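Long-range contacts in Rho guanine nucleotide exchange factor 3 (Mus musculus, PDB 2Z0Q), which acts as a guanine nucleotide exchange factor for the small GTPases RhoA and RhoB, this chain being its DH-PH portion: residues E206-K211 with S229-H235; Y210-L214 with V248-Q252; L225-S229 with F251-V256. One frame throughout, in Å; residues are numbered along the deposited sequence.

Contact 1 of 3, residues E206-K211 with S229-H235; sequences ECRYYK and SRVLCCH
His-235 donates from NE2 to Glu-206 OE2 over 3.1 Å, in a bent bond that closes one end of the contact. The acceptor lies near the imidazole plane, yet the donor stands above the carboxylate, whose plane is almost perpendicular to the ring. The other ring nitrogen, ND1, bonds to His-247, which would fix the ring's rotation. Glu-206 OE1 takes a water at 2.7 Å that also reaches, weakly, the carbonyl of Leu-232.

At the other end Lys-211 NZ meets Ser-229 O at 2.7 Å in the carbonyl plane, while Arg-230 NH1 approaches the same oxygen from above that plane. The two cationic groups come within 3.2 Å (NZ to NH1), a proximity probably tolerated because both donors also bind the carbonyl of Asp-227.

Between these ends the contact is apolar. Cys-207 turns its sulfur away from its own amide nitrogen (chi1 -178°), which lays SG against the backbone of 229-231, 3.6 Å from Ser-229 O. Leu-232 extends toward the helix beside it, and its CD2 touches Tyr-210 CD2 at 3.7 Å as well as the aliphatic part of Glu-206.

Aromatic contact completes the set: Tyr-210 puts CE2 over one face of the His-235 ring, with the planes inclined at 47°. Val-116 and Ala-120 of helix 107-125 also touch Tyr-210.

The strand crosses the helix at 62°, with axes 9.3 Å apart, and carries a classic beta bulge where Cys-233 and Cys-234 both face Leu-250. In this DH-PH fragment the contact is a helix-on-sheet junction, setting the C-terminal end of the long helix 180-213 against strand 232-240 of the PH sheet.

Contact 2 of 3, residues Y210-L214 with V248-Q252; sequences YKERL and VFLFQ
Phe-249 is the first residue of 248-252 to meet the helix end, and it does so by pushing a ring corner against Tyr-210. Its CE1 stands over one face of the tyrosine ring, offset toward the rim, and lies 3.3 Å from Tyr-210 CD1. The planes are inclined at 47°. The Phe-249 side chain leaves the strand toward the helix, and with CG anti to the carbonyl carbon (chi1 -62°) its CE1 is placed against the tyrosine. Leu-214 adds a looser touch, CD2 to Phe-249 CE2 at 4.3 Å. Replacing Tyr-210 by an alanine would probably open a gap beside Phe-249 CE1 and take away the ring face it rests on.

Two residues on, and therefore on the same face of the strand, Phe-251 CZ lies 3.8 Å from Lys-211 CG, on the aliphatic stem of the lysine. The lysine amine continues past the ring to the carbonyl of Ser-229. Leu-214 reaches this second ring too, with its CD1 4.4 Å from Phe-251 CE2, and its branched end thus serves both phenylalanines.

Val-248 and Leu-250 point to the opposite face, where helix 331-345 packs through Trp-337 and Cys-340. Strand 245-251 is therefore sandwiched between that helix and the end of helix 180-213, flanked in the sheet by strands 232-240 and 254-263, while Tyr-269 of strand 266-271 meets Phe-249 edge-to-face.

Contact 3 of 3, residues L225-S229 with F251-V256; sequences LIDSS and FQEVLV
Leu-225 and Val-254 bring their CA atoms within 6.3 Å, and Ser-229 and Phe-251 theirs within 6.2 Å, so the short helical turn lies along a hairpin in which Gln-252 and Glu-253 form a type I turn.

Side chains divide into an apolar and a hydrated half. Leu-225 lays CB against Val-254 CB at 3.9 Å, and its branched end reaches the turn, where CD2 meets the CB and OE1 of Glu-253. Ile-226 goes deeper: CG1 touches Val-256 CG2 at 3.7 Å and also Val-254 CG1. That methyl of Val-254 sits between the backbone N and the carbonyl carbon (chi1 63°), a crowded position that turns it to the isoleucine. The CG2 of Val-256 in turn lies in plane at the edge of the Phe-251 ring.

Ser-229 governs the polar half. Its OG donates to Leu-225 O, 2.6 Å away, closing the helical turn from its C-terminal side, and it accepts from a water at 2.6 Å. This water takes the amide of Glu-253 N at 2.8 Å, linking the two segments. The hydroxyl also rests on Phe-251 CB, so the serine joins both halves. A second water donates to Leu-225 O at 3.0 Å, bonds to Ser-228 OG and reaches Glu-253 OE2 weakly.

Water-bridged turns and a small valine-isoleucine cluster thus anchor the short helix 224-227 to the hairpin of strands 245-251 and 254-263 in the sheet of the PH domain.

Overall arrangement
All three contacts gather around one corner of the PH sheet, with centres 5 to 8 Å apart, and each sets a helix against successive strands. Contacts 1 and 2 use the same end of helix 180-213 and share Tyr-210 and Lys-211; contact 3 brings in helix 224-227 and shares Ser-229 with the first and Phe-251 with the second. Their chemistry differs with place. Contact 2 is buried and purely aromatic and aliphatic; contact 3 is also buried, but its polar links run through water at the turn; contact 1, partly buried, frames an apolar middle with polar ends. Lys-211 ties them together, its stem in contact 2 and its amine on carbonyls of 225-229.

Contact 1 of 3, residues E206-K211 with S229-H235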
loop_
_atom_site.group_PDB
_atom_site.type_symbol
_atom_site.label_atom_id
_atom_site.label_comp_id
_atom_site.label_asym_id
_atom_site.label_seq_id
_atom_site.Cartn_x
_atom_site.Cartn_y
_atom_site.Cartn_z
ATOM N N GLU A 206 3.699 -9.874 2.457
ATOM C CA GLU A 206 2.307 -9.851 2.022
ATOM C C GLU A 206 1.831 -11.223 1.556
ATOM O O GLU A 206 0.757 -11.699 1.973
ATOM C CB GLU A 206 2.111 -8.830 0.906
ATOM C CG GLU A 206 0.651 -8.617 0.597
ATOM C CD GLU A 206 0.399 -7.521 -0.436
ATOM O OE1 GLU A 206 1.038 -7.580 -1.512
ATOM O OE2 GLU A 206 -0.454 -6.626 -0.168
ATOM N N CYS A 207 2.624 -11.862 0.701
ATOM C CA CYS A 207 2.322 -13.185 0.172
ATOM C C CYS A 207 2.209 -14.223 1.314
ATOM O O CYS A 207 1.285 -15.028 1.343
ATOM C CB CYS A 207 3.420 -13.594 -0.825
ATOM S SG CYS A 207 3.200 -15.165 -1.608
ATOM N N ARG A 208 3.143 -14.192 2.256
ATOM C CA ARG A 208 3.125 -15.125 3.374
ATOM C C ARG A 208 1.902 -14.892 4.288
ATOM O O ARG A 208 1.234 -15.851 4.730
ATOM C CB ARG A 208 4.437 -14.956 4.160
ATOM C CG ARG A 208 4.691 -16.016 5.223
ATOM C CD ARG A 208 6.081 -15.803 5.905
ATOM N NE ARG A 208 6.180 -14.501 6.580
ATOM C CZ ARG A 208 6.948 -13.483 6.183
ATOM N NH1 ARG A 208 7.720 -13.582 5.096
ATOM N NH2 ARG A 208 6.935 -12.344 6.871
ATOM N N TYR A 209 1.626 -13.632 4.585
ATOM C CA TYR A 209 0.508 -13.246 5.445
ATOM C C TYR A 209 -0.819 -13.796 4.912
ATOM O O TYR A 209 -1.607 -14.400 5.657
ATOM C CB TYR A 209 0.380 -11.718 5.522
ATOM C CG TYR A 209 -0.802 -11.255 6.360
ATOM C CD1 TYR A 209 -0.687 -11.146 7.742
ATOM C CD2 TYR A 209 -2.044 -10.979 5.778
ATOM C CE1 TYR A 209 -1.766 -10.788 8.538
ATOM C CE2 TYR A 209 -3.147 -10.611 6.567
ATOM C CZ TYR A 209 -2.992 -10.528 7.957
ATOM O OH TYR A 209 -4.062 -10.258 8.758
ATOM N N TYR A 210 -1.089 -13.572 3.623
ATOM C CA TYR A 210 -2.376 -14.066 3.113
ATOM C C TYR A 210 -2.402 -15.578 2.949
ATOM O O TYR A 210 -3.435 -16.193 3.220
ATOM C CB TYR A 210 -2.766 -13.325 1.826
ATOM C CG TYR A 210 -3.191 -11.915 2.133
ATOM C CD1 TYR A 210 -4.374 -11.660 2.828
ATOM C CD2 TYR A 210 -2.406 -10.814 1.731
ATOM C CE1 TYR A 210 -4.784 -10.376 3.114
ATOM C CE2 TYR A 210 -2.811 -9.519 2.018
ATOM C CZ TYR A 210 -4.008 -9.303 2.708
ATOM O OH TYR A 210 -4.422 -8.032 3.003
ATOM N N LYS A 211 -1.287 -16.205 2.567
ATOM C CA LYS A 211 -1.288 -17.664 2.455
ATOM C C LYS A 211 -1.606 -18.317 3.808
ATOM O O LYS A 211 -2.296 -19.338 3.872
ATOM C CB LYS A 211 0.071 -18.186 1.966
ATOM C CG LYS A 211 0.234 -18.162 0.461
ATOM C CD LYS A 211 1.690 -18.296 0.000
ATOM C CE LYS A 211 2.293 -19.627 0.388
ATOM N NZ LYS A 211 3.647 -19.720 -0.269
ATOM N N SER A 229 3.784 -20.438 -4.128
ATOM C CA SER A 229 3.802 -19.035 -4.509
ATOM C C SER A 229 4.680 -18.200 -3.595
ATOM O O SER A 229 4.675 -18.363 -2.367
ATOM C CB SER A 229 2.386 -18.436 -4.523
ATOM O OG SER A 229 1.539 -19.129 -5.428
ATOM N N ARG A 230 5.439 -17.304 -4.214
ATOM C CA ARG A 230 6.309 -16.412 -3.478
ATOM C C ARG A 230 5.948 -15.002 -3.867
ATOM O O ARG A 230 6.423 -14.048 -3.273
ATOM C CB ARG A 230 7.782 -16.722 -3.774
ATOM C CG ARG A 230 8.284 -18.000 -3.068
ATOM C CD ARG A 230 8.061 -17.920 -1.546
ATOM N NE ARG A 230 8.409 -19.153 -0.839
ATOM C CZ ARG A 230 7.676 -20.266 -0.857
ATOM N NH1 ARG A 230 6.540 -20.315 -1.544
ATOM N NH2 ARG A 230 8.075 -21.334 -0.182
ATOM N N VAL A 231 5.060 -14.863 -4.850
ATOM C CA VAL A 231 4.648 -13.525 -5.269
ATOM C C VAL A 231 3.134 -13.336 -5.338
ATOM O O VAL A 231 2.446 -14.143 -5.947
ATOM C CB VAL A 231 5.254 -13.167 -6.666
ATOM C CG1 VAL A 231 4.884 -14.223 -7.681
ATOM C CG2 VAL A 231 4.785 -11.806 -7.128
ATOM N N LEU A 232 2.625 -12.301 -4.684
ATOM C CA LEU A 232 1.202 -11.990 -4.797
ATOM C C LEU A 232 1.186 -10.807 -5.780
ATOM O O LEU A 232 1.523 -9.680 -5.410
ATOM C CB LEU A 232 0.610 -11.590 -3.436
ATOM C CG LEU A 232 -0.889 -11.425 -3.265
ATOM C CD1 LEU A 232 -1.636 -12.675 -3.871
ATOM C CD2 LEU A 232 -1.235 -11.271 -1.767
ATOM N N CYS A 233 0.814 -11.084 -7.028
ATOM C CA CYS A 233 0.748 -10.066 -8.075
ATOM C C CYS A 233 -0.190 -8.937 -7.691
ATOM O O CYS A 233 0.146 -7.754 -7.826
ATOM C CB CYS A 233 0.326 -10.695 -9.402
ATOM S SG CYS A 233 1.301 -12.112 -9.954
ATOM N N CYS A 234 -1.393 -9.278 -7.231
ATOM C CA CYS A 234 -2.333 -8.275 -6.768
ATOM C C CYS A 234 -3.460 -8.991 -6.026
ATOM O O CYS A 234 -3.585 -10.219 -6.128
ATOM C CB CYS A 234 -2.922 -7.453 -7.928
ATOM S SG CYS A 234 -4.065 -8.389 -8.975
ATOM N N HIS A 235 -4.239 -8.232 -5.255
ATOM C CA HIS A 235 -5.370 -8.814 -4.530
ATOM C C HIS A 235 -6.339 -7.692 -4.176
ATOM O O HIS A 235 -5.977 -6.495 -4.179
ATOM C CB HIS A 235 -4.873 -9.578 -3.255
ATOM C CG HIS A 235 -4.417 -8.678 -2.143
ATOM N ND1 HIS A 235 -5.266 -8.218 -1.161
ATOM C CD2 HIS A 235 -3.220 -8.076 -1.921
ATOM C CE1 HIS A 235 -4.618 -7.361 -0.385
ATOM N NE2 HIS A 235 -3.375 -7.256 -0.829
HETATM O O HOH W 1 -0.307 -7.307 -3.879
#

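Contact 2 of 3, residues Y210-L214 with V248-Q252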
loop_
_atom_site.group_PDB
_atom_site.type_symbol
_atom_site.label_atom_id
_atom_site.label_comp_id
_atom_site.label_asym_id
_atom_site.label_seq_id
_atom_site.Cartn_x
_atom_site.Cartn_y
_atom_site.Cartn_z
ATOM N N TYR A 210 -1.089 -13.572 3.623
ATOM C CA TYR A 210 -2.376 -14.066 3.113
ATOM C C TYR A 210 -2.402 -15.578 2.949
ATOM O O TYR A 210 -3.435 -16.193 3.220
ATOM C CB TYR A 210 -2.766 -13.325 1.826
ATOM C CG TYR A 210 -3.191 -11.915 2.133
ATOM C CD1 TYR A 210 -4.374 -11.660 2.828
ATOM C CD2 TYR A 210 -2.406 -10.814 1.731
ATOM C CE1 TYR A 210 -4.784 -10.376 3.114
ATOM C CE2 TYR A 210 -2.811 -9.519 2.018
ATOM C CZ TYR A 210 -4.008 -9.303 2.708
ATOM O OH TYR A 210 -4.422 -8.032 3.003
ATOM N N LYS A 211 -1.287 -16.205 2.567
ATOM C CA LYS A 211 -1.288 -17.664 2.455
ATOM C C LYS A 211 -1.606 -18.317 3.808
ATOM O O LYS A 211 -2.296 -19.338 3.872
ATOM C CB LYS A 211 0.071 -18.186 1.966
ATOM C CG LYS A 211 0.234 -18.162 0.461
ATOM C CD LYS A 211 1.690 -18.296 0.000
ATOM C CE LYS A 211 2.293 -19.627 0.388
ATOM N NZ LYS A 211 3.647 -19.720 -0.269
ATOM N N GLU A 212 -1.104 -17.732 4.890
ATOM C CA GLU A 212 -1.339 -18.324 6.215
ATOM C C GLU A 212 -2.764 -18.104 6.693
ATOM O O GLU A 212 -3.228 -18.781 7.615
ATOM C CB GLU A 212 -0.340 -17.744 7.237
ATOM C CG GLU A 212 1.095 -17.850 6.738
ATOM C CD GLU A 212 2.145 -17.493 7.780
ATOM O OE1 GLU A 212 1.932 -16.536 8.570
ATOM O OE2 GLU A 212 3.191 -18.173 7.785
ATOM N N ARG A 213 -3.467 -17.174 6.049
ATOM C CA ARG A 213 -4.831 -16.868 6.424
ATOM C C ARG A 213 -5.897 -17.525 5.519
ATOM O O ARG A 213 -7.100 -17.341 5.754
ATOM C CB ARG A 213 -5.042 -15.361 6.459
ATOM C CG ARG A 213 -4.155 -14.570 7.447
ATOM C CD ARG A 213 -4.513 -14.817 8.876
ATOM N NE ARG A 213 -3.775 -13.927 9.793
ATOM C CZ ARG A 213 -4.363 -13.130 10.688
ATOM N NH1 ARG A 213 -5.699 -13.093 10.783
ATOM N NH2 ARG A 213 -3.621 -12.402 11.533
ATOM N N LEU A 214 -5.465 -18.287 4.519
ATOM C CA LEU A 214 -6.439 -18.991 3.649
ATOM C C LEU A 214 -7.058 -20.128 4.455
ATOM O O LEU A 214 -6.373 -20.812 5.229
ATOM C CB LEU A 214 -5.762 -19.564 2.402
ATOM C CG LEU A 214 -5.200 -18.486 1.434
ATOM C CD1 LEU A 214 -4.518 -19.173 0.247
ATOM C CD2 LEU A 214 -6.360 -17.591 0.919
ATOM N N VAL A 248 -10.225 -11.518 -3.687
ATOM C CA VAL A 248 -9.546 -12.341 -4.659
ATOM C C VAL A 248 -8.035 -12.117 -4.630
ATOM O O VAL A 248 -7.569 -10.993 -4.523
ATOM C CB VAL A 248 -10.118 -12.054 -6.062
ATOM C CG1 VAL A 248 -9.411 -12.873 -7.098
ATOM C CG2 VAL A 248 -11.622 -12.335 -6.056
ATOM N N PHE A 249 -7.308 -13.204 -4.773
ATOM C CA PHE A 249 -5.849 -13.195 -4.728
ATOM C C PHE A 249 -5.244 -13.773 -6.003
ATOM O O PHE A 249 -5.470 -14.942 -6.349
ATOM C CB PHE A 249 -5.362 -14.069 -3.555
ATOM C CG PHE A 249 -5.804 -13.579 -2.202
ATOM C CD1 PHE A 249 -5.087 -12.589 -1.528
ATOM C CD2 PHE A 249 -6.947 -14.099 -1.605
ATOM C CE1 PHE A 249 -5.504 -12.126 -0.279
ATOM C CE2 PHE A 249 -7.360 -13.646 -0.382
ATOM C CZ PHE A 249 -6.637 -12.652 0.302
ATOM N N LEU A 250 -4.457 -12.956 -6.693
ATOM C CA LEU A 250 -3.760 -13.423 -7.859
ATOM C C LEU A 250 -2.289 -13.693 -7.471
ATOM O O LEU A 250 -1.481 -12.767 -7.374
ATOM C CB LEU A 250 -3.785 -12.370 -8.984
ATOM C CG LEU A 250 -2.950 -12.802 -10.212
ATOM C CD1 LEU A 250 -3.534 -14.071 -10.872
ATOM C CD2 LEU A 250 -2.907 -11.658 -11.198
ATOM N N PHE A 251 -1.967 -14.954 -7.218
ATOM C CA PHE A 251 -0.578 -15.324 -6.941
ATOM C C PHE A 251 0.015 -15.498 -8.353
ATOM O O PHE A 251 -0.727 -15.589 -9.325
ATOM C CB PHE A 251 -0.522 -16.634 -6.146
ATOM C CG PHE A 251 -0.988 -16.487 -4.716
ATOM C CD1 PHE A 251 -0.152 -15.924 -3.741
ATOM C CD2 PHE A 251 -2.259 -16.910 -4.350
ATOM C CE1 PHE A 251 -0.580 -15.788 -2.411
ATOM C CE2 PHE A 251 -2.705 -16.781 -3.037
ATOM C CZ PHE A 251 -1.859 -16.217 -2.054
ATOM N N GLN A 252 1.343 -15.559 -8.491
ATOM C CA GLN A 252 1.906 -15.647 -9.833
ATOM C C GLN A 252 1.315 -16.720 -10.730
ATOM O O GLN A 252 1.048 -16.480 -11.911
ATOM C CB GLN A 252 3.417 -15.859 -9.764
ATOM C CG GLN A 252 4.116 -15.737 -11.123
ATOM C CD GLN A 252 4.100 -14.317 -11.642
ATOM O OE1 GLN A 252 3.151 -13.897 -12.300
ATOM N NE2 GLN A 252 5.158 -13.552 -11.325
#

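Contact 3 of 3, residues L225-S229 with F251-V256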
loop_
_atom_site.group_PDB
_atom_site.type_symbol
_atom_site.label_atom_id
_atom_site.label_comp_id
_atom_site.label_asym_id
_atom_site.label_seq_id
_atom_site.Cartn_x
_atom_site.Cartn_y
_atom_site.Cartn_z
ATOM N N LEU A 225 0.189 -25.029 -6.015
ATOM C CA LEU A 225 0.594 -23.795 -6.651
ATOM C C LEU A 225 0.477 -22.660 -5.651
ATOM O O LEU A 225 1.227 -21.696 -5.720
ATOM C CB LEU A 225 -0.272 -23.506 -7.887
ATOM C CG LEU A 225 0.016 -24.353 -9.125
ATOM C CD1 LEU A 225 -1.015 -23.989 -10.225
ATOM C CD2 LEU A 225 1.449 -24.084 -9.616
ATOM N N ILE A 226 -0.487 -22.744 -4.735
ATOM C CA ILE A 226 -0.600 -21.692 -3.729
ATOM C C ILE A 226 0.633 -21.797 -2.808
ATOM O O ILE A 226 1.299 -20.806 -2.527
ATOM C CB ILE A 226 -1.870 -21.850 -2.854
ATOM C CG1 ILE A 226 -3.127 -21.539 -3.695
ATOM C CG2 ILE A 226 -1.815 -20.889 -1.676
ATOM C CD1 ILE A 226 -4.403 -22.100 -3.059
ATOM N N ASP A 227 0.892 -23.005 -2.339
ATOM C CA ASP A 227 2.023 -23.280 -1.431
ATOM C C ASP A 227 3.364 -22.798 -1.990
ATOM O O ASP A 227 4.181 -22.215 -1.273
ATOM C CB ASP A 227 2.091 -24.789 -1.145
ATOM C CG ASP A 227 0.786 -25.338 -0.565
ATOM O OD1 ASP A 227 -0.133 -24.547 -0.270
ATOM O OD2 ASP A 227 0.665 -26.565 -0.394
ATOM N N SER A 228 3.583 -23.032 -3.278
ATOM C CA SER A 228 4.821 -22.646 -3.923
ATOM C C SER A 228 4.879 -21.180 -4.309
ATOM O O SER A 228 5.911 -20.712 -4.761
ATOM C CB SER A 228 5.050 -23.517 -5.161
ATOM O OG SER A 228 4.090 -23.254 -6.181
ATOM N N SER A 229 3.784 -20.438 -4.128
ATOM C CA SER A 229 3.802 -19.035 -4.509
ATOM C C SER A 229 4.680 -18.200 -3.595
ATOM O O SER A 229 4.675 -18.363 -2.367
ATOM C CB SER A 229 2.386 -18.436 -4.523
ATOM O OG SER A 229 1.539 -19.129 -5.428
ATOM N N PHE A 251 -1.967 -14.954 -7.218
ATOM C CA PHE A 251 -0.578 -15.324 -6.941
ATOM C C PHE A 251 0.015 -15.498 -8.353
ATOM O O PHE A 251 -0.727 -15.589 -9.325
ATOM C CB PHE A 251 -0.522 -16.634 -6.146
ATOM C CG PHE A 251 -0.988 -16.487 -4.716
ATOM C CD1 PHE A 251 -0.152 -15.924 -3.741
ATOM C CD2 PHE A 251 -2.259 -16.910 -4.350
ATOM C CE1 PHE A 251 -0.580 -15.788 -2.411
ATOM C CE2 PHE A 251 -2.705 -16.781 -3.037
ATOM C CZ PHE A 251 -1.859 -16.217 -2.054
ATOM N N GLN A 252 1.343 -15.559 -8.491
ATOM C CA GLN A 252 1.906 -15.647 -9.833
ATOM C C GLN A 252 1.315 -16.720 -10.730
ATOM O O GLN A 252 1.048 -16.480 -11.911
ATOM C CB GLN A 252 3.417 -15.859 -9.764
ATOM C CG GLN A 252 4.116 -15.737 -11.123
ATOM C CD GLN A 252 4.100 -14.317 -11.642
ATOM O OE1 GLN A 252 3.151 -13.897 -12.300
ATOM N NE2 GLN A 252 5.158 -13.552 -11.325
ATOM N N GLU A 253 1.084 -17.902 -10.172
ATOM C CA GLU A 253 0.589 -19.000 -10.975
ATOM C C GLU A 253 -0.821 -19.491 -10.663
ATOM O O GLU A 253 -1.289 -20.431 -11.299
ATOM C CB GLU A 253 1.568 -20.176 -10.865
ATOM C CG GLU A 253 2.987 -19.822 -11.359
ATOM C CD GLU A 253 3.909 -21.023 -11.317
ATOM O OE1 GLU A 253 3.587 -22.024 -11.983
ATOM O OE2 GLU A 253 4.937 -20.978 -10.608
ATOM N N VAL A 254 -1.484 -18.846 -9.715
ATOM C CA VAL A 254 -2.827 -19.300 -9.336
ATOM C C VAL A 254 -3.724 -18.201 -8.780
ATOM O O VAL A 254 -3.289 -17.343 -8.003
ATOM C CB VAL A 254 -2.726 -20.506 -8.324
ATOM C CG1 VAL A 254 -2.047 -20.044 -7.038
ATOM C CG2 VAL A 254 -4.153 -21.105 -8.005
ATOM N N LEU A 255 -4.999 -18.229 -9.199
ATOM C CA LEU A 255 -5.982 -17.270 -8.709
ATOM C C LEU A 255 -6.778 -17.945 -7.581
ATOM O O LEU A 255 -7.218 -19.087 -7.715
ATOM C CB LEU A 255 -6.929 -16.860 -9.839
ATOM C CG LEU A 255 -7.958 -15.774 -9.475
ATOM C CD1 LEU A 255 -7.297 -14.405 -9.570
ATOM C CD2 LEU A 255 -9.163 -15.803 -10.443
ATOM N N VAL A 256 -6.949 -17.248 -6.461
ATOM C CA VAL A 256 -7.683 -17.814 -5.315
ATOM C C VAL A 256 -8.827 -16.855 -4.989
ATOM O O VAL A 256 -8.621 -15.656 -4.781
ATOM C CB VAL A 256 -6.747 -18.001 -4.086
ATOM C CG1 VAL A 256 -7.549 -18.674 -2.906
ATOM C CG2 VAL A 256 -5.590 -18.883 -4.479
HETATM O O HOH W 2 3.348 -21.422 -7.826
HETATM O O HOH W 3 2.404 -18.861 -7.866
#